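Local structure of GDP-6-deoxy-D-mannose reductase (6X3B) at residues Y122-S125 and G126-G130; D221-V225 and Q226-S230; N100-G103 and T104-L107. The protein probably reduces GDP-4-dehydro-6-deoxy-D-mannose to GDP-D-rhamnose with NADPH, in the pathway that makes the O-antigen of lipopolysaccharide. One frame throughout, in Å; residues are numbered along the deposited sequence.

Interaction 1: residues Y122-S125 and G126-G130; sequences YISS and GDVYG. With NDP (NADPH dihydro-nicotinamide-adenine-dinucleotide phosphate), chain E.
With chi1 at 168°, S125 turns its hydroxyl away from its own N and beside its carbonyl carbon, where OG meets the backbone amide of D127; V128, rotated so that CG2 falls between its N and carbonyl carbon, lays that methyl against S125 O. The result is an ST turn just after strand 119-123. D127 N donates to S125 OG at 2.9 Å and nearly straight (163°), and V128 N donates to S125 O at 3.2 Å, approaching 53° out of the carbonyl plane. V128 CG2 lies 3.2 Å from the same S125 O, and CG1 sits 3.6 Å from S124 OG, whose polar partner is E159. D127 directs its carboxylate away, to N149.

The sequence S-S-x-x-V-Y-G is familiar from extended short-chain dehydrogenases, and here the strand end borders the cofactor. S125 CB and S124 O approach NADPH C6N at 3.7 and 3.6 Å, while I123 CG2 comes within 3.6 Å of O4D on the nicotinamide ribose. K155 hydrogen-bonds to both I123 O and NADPH, and Y151 OH to NADPH as well. Because S125 OG accepts from an amide of the turn, the side-chain rotation that places OG is held, while S125 CB faces C6N of the nicotinamide.

Interaction 2: residues D221-V225 and Q226-S230; sequences DFLDV and QDVLS
V225 meets Q226 and L229 as the first residue of helix 225-238. Its chi1 of 60° wedges CG1 between N and the carbonyl carbon, so that this methyl lies 3.2 Å from Q226 N, while CG2 faces the CG of L229. The carbonyl of V225 takes a regular helical bond from L229 N at 2.9 Å. L229 in turn rests on V34 and L38 of helix 33-44.

Q226 is engaged through its amide and CB, its extended side chain leading outward to Y41. The amide donates to D224 OD1 at 2.9 Å, reaching that oxygen on its anti side and 20° out of the carboxylate plane. This is an N-cap: D224 supplies an acceptor to an amide of the first turn, and its negative charge probably suits the helix N-terminus. The other oxygen, OD2, is hydrogen-bonded to S309 OG.

Strand 219-224 runs parallel to strand 172-182 in the main sheet, L223 pairing with N180 and I182, and passes straight into helix 225-238, a beta-alpha connection of the Rossmann-like fold. Strand 221-224 and helix 226-230 meet at 83°, their axes 6.2 Å apart at closest.

V228 ties the helix back to the strand twice. V228 N bonds to D224 O at 3.1 Å, within the carbonyl plane, and V228 CG2 packs on L223 CB at 3.7 Å, the two side chains slanting past each other. A water bridges the strand and D227: it accepts from D224 N at 2.8 Å and donates to D227 OD2 at 2.6 Å; the D227 carboxylate also receives the amides of E303 and I304.

Interaction 3: residues N100-G103 and T104-L107; sequences NLLG and TLNL
T104 and N100 are joined by a side-chain hydrogen bond along helix 93-114. OG1 of T104 donates to the N100 carbonyl oxygen at 2.8 Å, tilted 34° from the carbonyl plane. The torsion responsible, chi1 of -66°, swings OG1 back beside T104 N and toward the preceding turn. Here the helix widens into a pi-type turn at 100-102, and T104 N stands 3.9 Å from N100 O, so the hydroxyl serves the carbonyl where the amide is too distant. OG1 has a second partner in H79 NE2, so two bonds hold OG1.

Regular backbone bonds resume from the next residue. L105 N donates to L101 O at 2.9 Å, N106 N to L102 O at 2.8 Å and L107 N to G103 O at 3.0 Å.

The polar side chains find their partners off the helix. N106 folds back so that its amide carbon CG lies 3.3 Å from L102 O, yet its ND2 bonds to L60 O. N100 sends OD1 to Q83 N and ND2 to S154 OG.

Apolar contact joins L102 and L105, which lie side by side and point the same way, CD1 of L102 meeting CD2 of L105 at 4.0 Å. With L101 they face the second subunit: L101 packs on L101 of the second subunit, L102 on Q98 of that subunit and L105 on A94 of that subunit. This is consistent with the helical interface by which extended short-chain dehydrogenases commonly pair. Within its own chain, the helix sets L101 and L105 on L161 of helix 150-169, T104 on C162 of the same helix, and L107 on F120 of strand 119-123.

In the fold
The three contacts lie at different distances from NADPH. Interaction 1 touches it, while the other two stand off: the side chain of V228 in interaction 2 comes to about 7 Å of the cofactor, and that of N100 in interaction 3 to about 6 Å. Interactions 1 and 3 touch, Y122 CE1 lying 4.0 Å from T104 OG1, so strand 119-123 packs on the helix that precedes it in the chain. Interactions 1 and 2 share one sheet, with nearest atoms about 7 Å apart and strand 172-182 between their strands. Interactions 2 and 3 are separate, about 16 Å at nearest atoms, and it is interaction 3 that meets the second subunit.

Interaction 1: residues Y122-S125 and G126-G130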
ATOM      1  N   TYR A 122     -14.157  -2.307   1.901  1.00 14.99           N
ATOM      2  CA  TYR A 122     -13.350  -1.100   1.899  1.00 15.10           C
ATOM      3  C   TYR A 122     -13.523  -0.405   0.558  1.00 18.36           C
ATOM      4  O   TYR A 122     -13.400  -1.041  -0.494  1.00 17.82           O
ATOM      5  CB  TYR A 122     -11.873  -1.411   2.138  1.00 14.39           C
ATOM      6  CG  TYR A 122     -11.074  -0.160   2.028  1.00 15.29           C
ATOM      7  CD1 TYR A 122     -11.199   0.827   2.995  1.00 14.39           C
ATOM      8  CD2 TYR A 122     -10.277   0.093   0.913  1.00 17.63           C
ATOM      9  CE1 TYR A 122     -10.498   2.019   2.896  1.00 20.06           C
ATOM     10  CE2 TYR A 122      -9.569   1.278   0.800  1.00 15.96           C
ATOM     11  CZ  TYR A 122      -9.701   2.242   1.796  1.00 18.48           C
ATOM     12  OH  TYR A 122      -9.008   3.431   1.707  1.00 19.14           O
ATOM     13  N   ILE A 123     -13.838   0.889   0.590  1.00 13.65           N
ATOM     14  CA  ILE A 123     -14.047   1.657  -0.625  1.00 13.40           C
ATOM     15  C   ILE A 123     -12.740   2.379  -0.935  1.00 20.63           C
ATOM     16  O   ILE A 123     -12.351   3.328  -0.237  1.00 18.20           O
ATOM     17  CB  ILE A 123     -15.231   2.632  -0.503  1.00 16.08           C
ATOM     18  CG1 ILE A 123     -16.555   1.863  -0.265  1.00 15.18           C
ATOM     19  CG2 ILE A 123     -15.377   3.469  -1.784  1.00 18.54           C
ATOM     20  CD1 ILE A 123     -16.722   0.565  -1.124  1.00 16.26           C
ATOM     21  N   SER A 124     -12.064   1.915  -1.989  1.00 16.90           N
ATOM     22  CA  SER A 124     -10.813   2.506  -2.456  1.00 16.88           C
ATOM     23  C   SER A 124     -11.120   3.501  -3.570  1.00 18.17           C
ATOM     24  O   SER A 124     -12.070   4.282  -3.457  1.00 16.30           O
ATOM     25  CB  SER A 124      -9.858   1.390  -2.914  1.00 18.08           C
ATOM     26  OG  SER A 124      -8.578   1.882  -3.297  1.00 16.72           O
ATOM     27  N   SER A 125     -10.339   3.485  -4.645  1.00 17.03           N
ATOM     28  CA  SER A 125     -10.532   4.413  -5.755  1.00 17.57           C
ATOM     29  C   SER A 125      -9.789   3.901  -6.976  1.00 17.95           C
ATOM     30  O   SER A 125      -8.695   3.357  -6.846  1.00 17.55           O
ATOM     31  CB  SER A 125     -10.022   5.815  -5.414  1.00 18.80           C
ATOM     32  OG  SER A 125      -9.976   6.608  -6.590  1.00 20.18           O
ATOM     33  N   GLY A 126     -10.388   4.079  -8.155  1.00 21.38           N
ATOM     34  CA  GLY A 126      -9.664   3.798  -9.387  1.00 19.63           C
ATOM     35  C   GLY A 126      -8.444   4.678  -9.576  1.00 22.38           C
ATOM     36  O   GLY A 126      -7.636   4.412 -10.470  1.00 21.33           O
ATOM     37  N   ASP A 127      -8.297   5.715  -8.746  1.00 18.46           N
ATOM     38  CA  ASP A 127      -7.129   6.583  -8.800  1.00 20.12           C
ATOM     39  C   ASP A 127      -5.861   5.863  -8.349  1.00 21.72           C
ATOM     40  O   ASP A 127      -4.768   6.344  -8.643  1.00 19.44           O
ATOM     41  CB  ASP A 127      -7.395   7.846  -7.944  1.00 18.95           C
ATOM     42  CG  ASP A 127      -6.423   8.983  -8.233  1.00 25.63           C
ATOM     43  OD1 ASP A 127      -6.091   9.228  -9.420  1.00 35.47           O
ATOM     44  OD2 ASP A 127      -6.002   9.664  -7.268  1.00 25.47           O
ATOM     45  N   VAL A 128      -5.970   4.712  -7.668  1.00 19.70           N
ATOM     46  CA  VAL A 128      -4.742   4.014  -7.273  1.00 17.05           C
ATOM     47  C   VAL A 128      -3.933   3.554  -8.476  1.00 19.02           C
ATOM     48  O   VAL A 128      -2.716   3.361  -8.358  1.00 19.32           O
ATOM     49  CB  VAL A 128      -5.035   2.806  -6.361  1.00 16.69           C
ATOM     50  CG1 VAL A 128      -5.715   3.244  -5.063  1.00 19.25           C
ATOM     51  CG2 VAL A 128      -5.878   1.768  -7.114  1.00 22.05           C
ATOM     52  N   TYR A 129      -4.566   3.360  -9.640  1.00 16.61           N
ATOM     53  CA  TYR A 129      -3.808   2.796 -10.755  1.00 21.02           C
ATOM     54  C   TYR A 129      -2.746   3.757 -11.281  1.00 20.72           C
ATOM     55  O   TYR A 129      -1.702   3.301 -11.764  1.00 22.32           O
ATOM     56  CB  TYR A 129      -4.742   2.371 -11.890  1.00 20.33           C
ATOM     57  CG  TYR A 129      -5.560   1.139 -11.568  1.00 18.72           C
ATOM     58  CD1 TYR A 129      -4.980  -0.128 -11.539  1.00 20.67           C
ATOM     59  CD2 TYR A 129      -6.919   1.248 -11.295  1.00 18.69           C
ATOM     60  CE1 TYR A 129      -5.741  -1.260 -11.251  1.00 19.44           C
ATOM     61  CE2 TYR A 129      -7.681   0.129 -10.992  1.00 20.39           C
ATOM     62  CZ  TYR A 129      -7.089  -1.116 -10.977  1.00 22.95           C
ATOM     63  OH  TYR A 129      -7.844  -2.218 -10.673  1.00 20.36           O
ATOM     64  N   GLY A 130      -2.975   5.072 -11.201  1.00 20.95           N
ATOM     65  CA  GLY A 130      -1.993   5.996 -11.748  1.00 20.46           C
ATOM     66  C   GLY A 130      -1.999   6.026 -13.273  1.00 27.72           C
ATOM     67  O   GLY A 130      -3.033   5.898 -13.925  1.00 26.80           O
TER
HETATM   68  PA  NDP E 401     -16.776  12.938   1.133  1.00 21.80           P
HETATM   69  O1A NDP E 401     -15.499  13.686   1.319  1.00 23.53           O
HETATM   70  O2A NDP E 401     -17.920  13.634   0.476  1.00 22.50           O
HETATM   71  O5B NDP E 401     -17.257  12.345   2.541  1.00 27.13           O
HETATM   72  C5B NDP E 401     -16.259  11.913   3.497  1.00 20.47           C
HETATM   73  C4B NDP E 401     -16.954  11.412   4.739  1.00 20.02           C
HETATM   74  O4B NDP E 401     -15.960  10.955   5.692  1.00 22.91           O
HETATM   75  C3B NDP E 401     -17.817  12.438   5.488  1.00 22.43           C
HETATM   76  O3B NDP E 401     -19.030  11.850   5.940  1.00 22.16           O
HETATM   77  C2B NDP E 401     -16.916  12.863   6.640  1.00 21.46           C
HETATM   78  O2B NDP E 401     -17.694  13.281   7.759  1.00 26.18           O
HETATM   79  C1B NDP E 401     -16.207  11.550   6.943  1.00 19.96           C
HETATM   80  N9A NDP E 401     -14.941  11.712   7.645  1.00 21.41           N
HETATM   81  C8A NDP E 401     -13.834  12.393   7.205  1.00 17.72           C
HETATM   82  N7A NDP E 401     -12.841  12.375   8.056  1.00 19.45           N
HETATM   83  C5A NDP E 401     -13.320  11.636   9.127  1.00 20.24           C
HETATM   84  C6A NDP E 401     -12.746  11.256  10.354  1.00 22.50           C
HETATM   85  N6A NDP E 401     -11.506  11.606  10.685  1.00 21.00           N
HETATM   86  N1A NDP E 401     -13.494  10.518  11.208  1.00 22.93           N
HETATM   87  C2A NDP E 401     -14.737  10.192  10.834  1.00 20.34           C
HETATM   88  N3A NDP E 401     -15.384  10.489   9.710  1.00 21.88           N
HETATM   89  C4A NDP E 401     -14.615  11.221   8.887  1.00 17.17           C
HETATM   90  O3  NDP E 401     -16.475  11.592   0.320  1.00 26.26           O
HETATM   91  PN  NDP E 401     -17.265  10.908  -0.893  1.00 20.98           P
HETATM   92  O1N NDP E 401     -18.622  10.516  -0.414  1.00 20.71           O
HETATM   93  O2N NDP E 401     -17.163  11.796  -2.087  1.00 22.22           O
HETATM   94  O5D NDP E 401     -16.384   9.592  -1.135  1.00 23.08           O
HETATM   95  C5D NDP E 401     -16.788   8.356  -0.497  1.00 21.17           C
HETATM   96  C4D NDP E 401     -15.709   7.322  -0.704  1.00 20.26           C
HETATM   97  O4D NDP E 401     -15.553   7.079  -2.125  1.00 21.16           O
HETATM   98  C3D NDP E 401     -14.316   7.700  -0.181  1.00 22.64           C
HETATM   99  O3D NDP E 401     -13.659   6.575   0.387  1.00 21.25           O
HETATM  100  C2D NDP E 401     -13.626   8.198  -1.448  1.00 23.21           C
HETATM  101  O2D NDP E 401     -12.212   8.093  -1.385  1.00 19.46           O
HETATM  102  C1D NDP E 401     -14.214   7.273  -2.508  1.00 21.46           C
HETATM  103  N1N NDP E 401     -14.188   7.879  -3.872  1.00 23.98           N
HETATM  104  C2N NDP E 401     -15.035   8.900  -4.207  1.00 20.99           C
HETATM  105  C3N NDP E 401     -15.133   9.363  -5.491  1.00 24.23           C
HETATM  106  C7N NDP E 401     -15.867  10.628  -5.724  1.00 32.54           C
HETATM  107  O7N NDP E 401     -15.902  11.116  -6.858  1.00 27.43           O
HETATM  108  N7N NDP E 401     -16.472  11.201  -4.694  1.00 26.16           N
HETATM  109  C4N NDP E 401     -14.496   8.570  -6.580  1.00 26.82           C
HETATM  110  C5N NDP E 401     -13.571   7.531  -6.099  1.00 25.21           C
HETATM  111  C6N NDP E 401     -13.306   7.416  -4.818  1.00 22.78           C
HETATM  112  P2B NDP E 401     -17.431  14.835   8.110  1.00 31.55           P
HETATM  113  O1X NDP E 401     -18.309  15.137   9.305  1.00 34.59           O
HETATM  114  O2X NDP E 401     -15.959  14.978   8.433  1.00 43.01           O
HETATM  115  O3X NDP E 401     -17.829  15.637   6.889  1.00 33.57           O

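Interaction 2: residues D221-V225 and Q226-S230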
ATOM      1  N   ASP A 221     -13.965   7.239 -17.280  1.00 19.85           N
ATOM      2  CA  ASP A 221     -14.990   6.223 -17.056  1.00 22.42           C
ATOM      3  C   ASP A 221     -15.911   6.713 -15.935  1.00 21.14           C
ATOM      4  O   ASP A 221     -15.484   6.791 -14.780  1.00 21.13           O
ATOM      5  CB  ASP A 221     -14.323   4.901 -16.684  1.00 19.61           C
ATOM      6  CG  ASP A 221     -15.295   3.748 -16.601  1.00 28.27           C
ATOM      7  OD1 ASP A 221     -16.439   3.979 -16.124  1.00 26.54           O
ATOM      8  OD2 ASP A 221     -14.904   2.605 -16.992  1.00 23.95           O
ATOM      9  N   PHE A 222     -17.180   7.004 -16.265  1.00 19.16           N
ATOM     10  CA  PHE A 222     -18.164   7.541 -15.327  1.00 21.25           C
ATOM     11  C   PHE A 222     -19.287   6.558 -15.004  1.00 20.31           C
ATOM     12  O   PHE A 222     -19.764   5.832 -15.881  1.00 21.67           O
ATOM     13  CB  PHE A 222     -18.831   8.812 -15.883  1.00 22.64           C
ATOM     14  CG  PHE A 222     -17.900   9.982 -16.030  1.00 23.44           C
ATOM     15  CD1 PHE A 222     -17.715  10.870 -14.983  1.00 26.72           C
ATOM     16  CD2 PHE A 222     -17.251  10.225 -17.237  1.00 22.08           C
ATOM     17  CE1 PHE A 222     -16.855  11.966 -15.128  1.00 25.82           C
ATOM     18  CE2 PHE A 222     -16.400  11.309 -17.379  1.00 26.79           C
ATOM     19  CZ  PHE A 222     -16.200  12.171 -16.326  1.00 25.07           C
ATOM     20  N   LEU A 223     -19.753   6.601 -13.748  1.00 19.51           N
ATOM     21  CA  LEU A 223     -20.984   5.959 -13.303  1.00 22.71           C
ATOM     22  C   LEU A 223     -21.838   6.951 -12.521  1.00 21.20           C
ATOM     23  O   LEU A 223     -21.315   7.783 -11.773  1.00 22.17           O
ATOM     24  CB  LEU A 223     -20.698   4.751 -12.394  1.00 21.68           C
ATOM     25  CG  LEU A 223     -20.134   3.481 -13.028  1.00 25.47           C
ATOM     26  CD1 LEU A 223     -19.692   2.524 -11.929  1.00 22.31           C
ATOM     27  CD2 LEU A 223     -21.195   2.839 -13.915  1.00 23.18           C
ATOM     28  N   ASP A 224     -23.158   6.838 -12.659  1.00 22.80           N
ATOM     29  CA  ASP A 224     -24.033   7.495 -11.701  1.00 18.91           C
ATOM     30  C   ASP A 224     -23.768   6.948 -10.307  1.00 22.64           C
ATOM     31  O   ASP A 224     -23.512   5.752 -10.135  1.00 23.85           O
ATOM     32  CB  ASP A 224     -25.512   7.273 -12.050  1.00 23.19           C
ATOM     33  CG  ASP A 224     -26.425   8.227 -11.291  1.00 22.59           C
ATOM     34  OD1 ASP A 224     -26.823   7.915 -10.148  1.00 27.78           O
ATOM     35  OD2 ASP A 224     -26.712   9.304 -11.835  1.00 25.70           O
ATOM     36  N   VAL A 225     -23.851   7.823  -9.300  1.00 18.59           N
ATOM     37  CA  VAL A 225     -23.623   7.391  -7.920  1.00 18.47           C
ATOM     38  C   VAL A 225     -24.553   6.245  -7.533  1.00 22.68           C
ATOM     39  O   VAL A 225     -24.191   5.391  -6.717  1.00 21.00           O
ATOM     40  CB  VAL A 225     -23.764   8.594  -6.960  1.00 18.02           C
ATOM     41  CG1 VAL A 225     -25.163   9.200  -7.041  1.00 23.99           C
ATOM     42  CG2 VAL A 225     -23.404   8.205  -5.522  1.00 26.13           C
ATOM     43  N   GLN A 226     -25.758   6.199  -8.106  1.00 23.06           N
ATOM     44  CA  GLN A 226     -26.674   5.109  -7.774  1.00 23.75           C
ATOM     45  C   GLN A 226     -26.189   3.768  -8.324  1.00 21.03           C
ATOM     46  O   GLN A 226     -26.412   2.722  -7.696  1.00 21.31           O
ATOM     47  CB  GLN A 226     -28.076   5.410  -8.300  1.00 24.02           C
ATOM     48  CG  GLN A 226     -29.056   4.278  -7.987  1.00 37.12           C
ATOM     49  CD  GLN A 226     -30.468   4.570  -8.445  1.00 51.67           C
ATOM     50  OE1 GLN A 226     -31.058   5.581  -8.060  1.00 41.63           O
ATOM     51  NE2 GLN A 226     -31.022   3.680  -9.269  1.00 45.93           N
ATOM     52  N   ASP A 227     -25.542   3.769  -9.490  1.00 20.44           N
ATOM     53  CA  ASP A 227     -24.972   2.519  -9.991  1.00 22.10           C
ATOM     54  C   ASP A 227     -23.770   2.103  -9.155  1.00 24.70           C
ATOM     55  O   ASP A 227     -23.552   0.904  -8.928  1.00 21.15           O
ATOM     56  CB  ASP A 227     -24.591   2.652 -11.464  1.00 25.24           C
ATOM     57  CG  ASP A 227     -25.794   2.539 -12.385  1.00 27.35           C
ATOM     58  OD1 ASP A 227     -26.757   1.827 -12.022  1.00 26.98           O
ATOM     59  OD2 ASP A 227     -25.786   3.165 -13.461  1.00 30.13           O
ATOM     60  N   VAL A 228     -22.996   3.084  -8.671  1.00 22.17           N
ATOM     61  CA  VAL A 228     -21.891   2.786  -7.765  1.00 23.40           C
ATOM     62  C   VAL A 228     -22.415   2.152  -6.485  1.00 27.81           C
ATOM     63  O   VAL A 228     -21.884   1.142  -6.012  1.00 19.17           O
ATOM     64  CB  VAL A 228     -21.080   4.059  -7.468  1.00 25.33           C
ATOM     65  CG1 VAL A 228     -19.996   3.756  -6.447  1.00 20.57           C
ATOM     66  CG2 VAL A 228     -20.479   4.618  -8.746  1.00 21.48           C
ATOM     67  N   LEU A 229     -23.458   2.752  -5.891  1.00 17.43           N
ATOM     68  CA  LEU A 229     -24.054   2.180  -4.689  1.00 23.70           C
ATOM     69  C   LEU A 229     -24.541   0.761  -4.922  1.00 20.30           C
ATOM     70  O   LEU A 229     -24.417  -0.103  -4.044  1.00 17.35           O
ATOM     71  CB  LEU A 229     -25.230   3.032  -4.227  1.00 28.20           C
ATOM     72  CG  LEU A 229     -24.796   4.397  -3.749  1.00 25.96           C
ATOM     73  CD1 LEU A 229     -26.037   5.170  -3.361  1.00 26.31           C
ATOM     74  CD2 LEU A 229     -23.849   4.186  -2.585  1.00 26.74           C
ATOM     75  N   SER A 230     -25.184   0.526  -6.055  1.00 21.52           N
ATOM     76  CA  SER A 230     -25.760  -0.792  -6.280  1.00 23.49           C
ATOM     77  C   SER A 230     -24.659  -1.834  -6.415  1.00 24.18           C
ATOM     78  O   SER A 230     -24.812  -2.978  -5.972  1.00 21.35           O
ATOM     79  CB  SER A 230     -26.649  -0.755  -7.521  1.00 25.22           C
ATOM     80  OG  SER A 230     -26.928  -2.062  -7.986  1.00 41.83           O
TER
HETATM   81  O   HOH W   1     -24.154   4.987 -14.435  1.00 23.31           O

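Interaction 3: residues N100-G103 and T104-L107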
ATOM      1  N   ASN A 100      -6.930   8.240   6.486  1.00 16.03           N
ATOM      2  CA  ASN A 100      -7.355   7.182   5.587  1.00 18.64           C
ATOM      3  C   ASN A 100      -6.757   5.835   5.957  1.00 16.19           C
ATOM      4  O   ASN A 100      -7.397   4.796   5.737  1.00 21.08           O
ATOM      5  CB  ASN A 100      -7.018   7.540   4.151  1.00 16.31           C
ATOM      6  CG  ASN A 100      -7.901   8.659   3.608  1.00 20.08           C
ATOM      7  OD1 ASN A 100      -8.848   9.101   4.271  1.00 19.19           O
ATOM      8  ND2 ASN A 100      -7.589   9.125   2.401  1.00 13.45           N
ATOM      9  N   LEU A 101      -5.560   5.810   6.534  1.00 14.75           N
ATOM     10  CA  LEU A 101      -4.952   4.528   6.873  1.00 17.98           C
ATOM     11  C   LEU A 101      -5.078   4.230   8.358  1.00 18.10           C
ATOM     12  O   LEU A 101      -5.627   3.190   8.744  1.00 16.23           O
ATOM     13  CB  LEU A 101      -3.474   4.494   6.445  1.00 14.36           C
ATOM     14  CG  LEU A 101      -2.773   3.183   6.779  1.00 15.70           C
ATOM     15  CD1 LEU A 101      -3.442   2.032   6.012  1.00 16.95           C
ATOM     16  CD2 LEU A 101      -1.303   3.310   6.375  1.00 19.56           C
ATOM     17  N   LEU A 102      -4.564   5.125   9.208  1.00 17.13           N
ATOM     18  CA  LEU A 102      -4.679   4.896  10.643  1.00 19.99           C
ATOM     19  C   LEU A 102      -6.137   4.954  11.093  1.00 19.43           C
ATOM     20  O   LEU A 102      -6.525   4.247  12.026  1.00 20.37           O
ATOM     21  CB  LEU A 102      -3.819   5.903  11.411  1.00 19.27           C
ATOM     22  CG  LEU A 102      -2.330   5.516  11.510  1.00 23.21           C
ATOM     23  CD1 LEU A 102      -2.188   4.173  12.221  1.00 23.27           C
ATOM     24  CD2 LEU A 102      -1.669   5.420  10.144  1.00 24.88           C
ATOM     25  N   GLY A 103      -6.956   5.784  10.445  1.00 18.60           N
ATOM     26  CA  GLY A 103      -8.376   5.798  10.769  1.00 19.11           C
ATOM     27  C   GLY A 103      -9.050   4.478  10.424  1.00 22.17           C
ATOM     28  O   GLY A 103      -9.892   3.978  11.178  1.00 19.96           O
ATOM     29  N   THR A 104      -8.683   3.896   9.286  1.00 18.43           N
ATOM     30  CA  THR A 104      -9.209   2.582   8.939  1.00 21.36           C
ATOM     31  C   THR A 104      -8.756   1.529   9.944  1.00 16.53           C
ATOM     32  O   THR A 104      -9.551   0.680  10.376  1.00 16.65           O
ATOM     33  CB  THR A 104      -8.778   2.231   7.523  1.00 18.41           C
ATOM     34  OG1 THR A 104      -9.417   3.153   6.630  1.00 18.55           O
ATOM     35  CG2 THR A 104      -9.171   0.779   7.174  1.00 14.88           C
ATOM     36  N   LEU A 105      -7.497   1.603  10.372  1.00 20.26           N
ATOM     37  CA  LEU A 105      -7.018   0.676  11.388  1.00 18.15           C
ATOM     38  C   LEU A 105      -7.778   0.850  12.694  1.00 22.49           C
ATOM     39  O   LEU A 105      -8.145  -0.139  13.344  1.00 17.42           O
ATOM     40  CB  LEU A 105      -5.525   0.867  11.624  1.00 16.89           C
ATOM     41  CG  LEU A 105      -4.990   0.068  12.820  1.00 20.82           C
ATOM     42  CD1 LEU A 105      -5.009  -1.469  12.568  1.00 23.09           C
ATOM     43  CD2 LEU A 105      -3.595   0.538  13.188  1.00 24.46           C
ATOM     44  N   ASN A 106      -8.013   2.102  13.117  1.00 21.29           N
ATOM     45  CA  ASN A 106      -8.769   2.292  14.348  1.00 17.75           C
ATOM     46  C   ASN A 106     -10.162   1.696  14.225  1.00 17.77           C
ATOM     47  O   ASN A 106     -10.652   1.046  15.157  1.00 20.42           O
ATOM     48  CB  ASN A 106      -8.852   3.780  14.716  1.00 18.76           C
ATOM     49  CG  ASN A 106      -7.518   4.348  15.129  1.00 27.11           C
ATOM     50  OD1 ASN A 106      -6.630   3.613  15.578  1.00 22.21           O
ATOM     51  ND2 ASN A 106      -7.364   5.667  14.990  1.00 20.52           N
ATOM     52  N   LEU A 107     -10.821   1.908  13.086  1.00 19.45           N
ATOM     53  CA  LEU A 107     -12.134   1.298  12.870  1.00 19.26           C
ATOM     54  C   LEU A 107     -12.064  -0.227  12.951  1.00 18.41           C
ATOM     55  O   LEU A 107     -12.895  -0.868  13.603  1.00 18.79           O
ATOM     56  CB  LEU A 107     -12.682   1.734  11.519  1.00 17.83           C
ATOM     57  CG  LEU A 107     -13.963   1.048  11.065  1.00 16.90           C
ATOM     58  CD1 LEU A 107     -15.114   1.430  12.006  1.00 19.73           C
ATOM     59  CD2 LEU A 107     -14.231   1.494   9.635  1.00 14.38           C
TER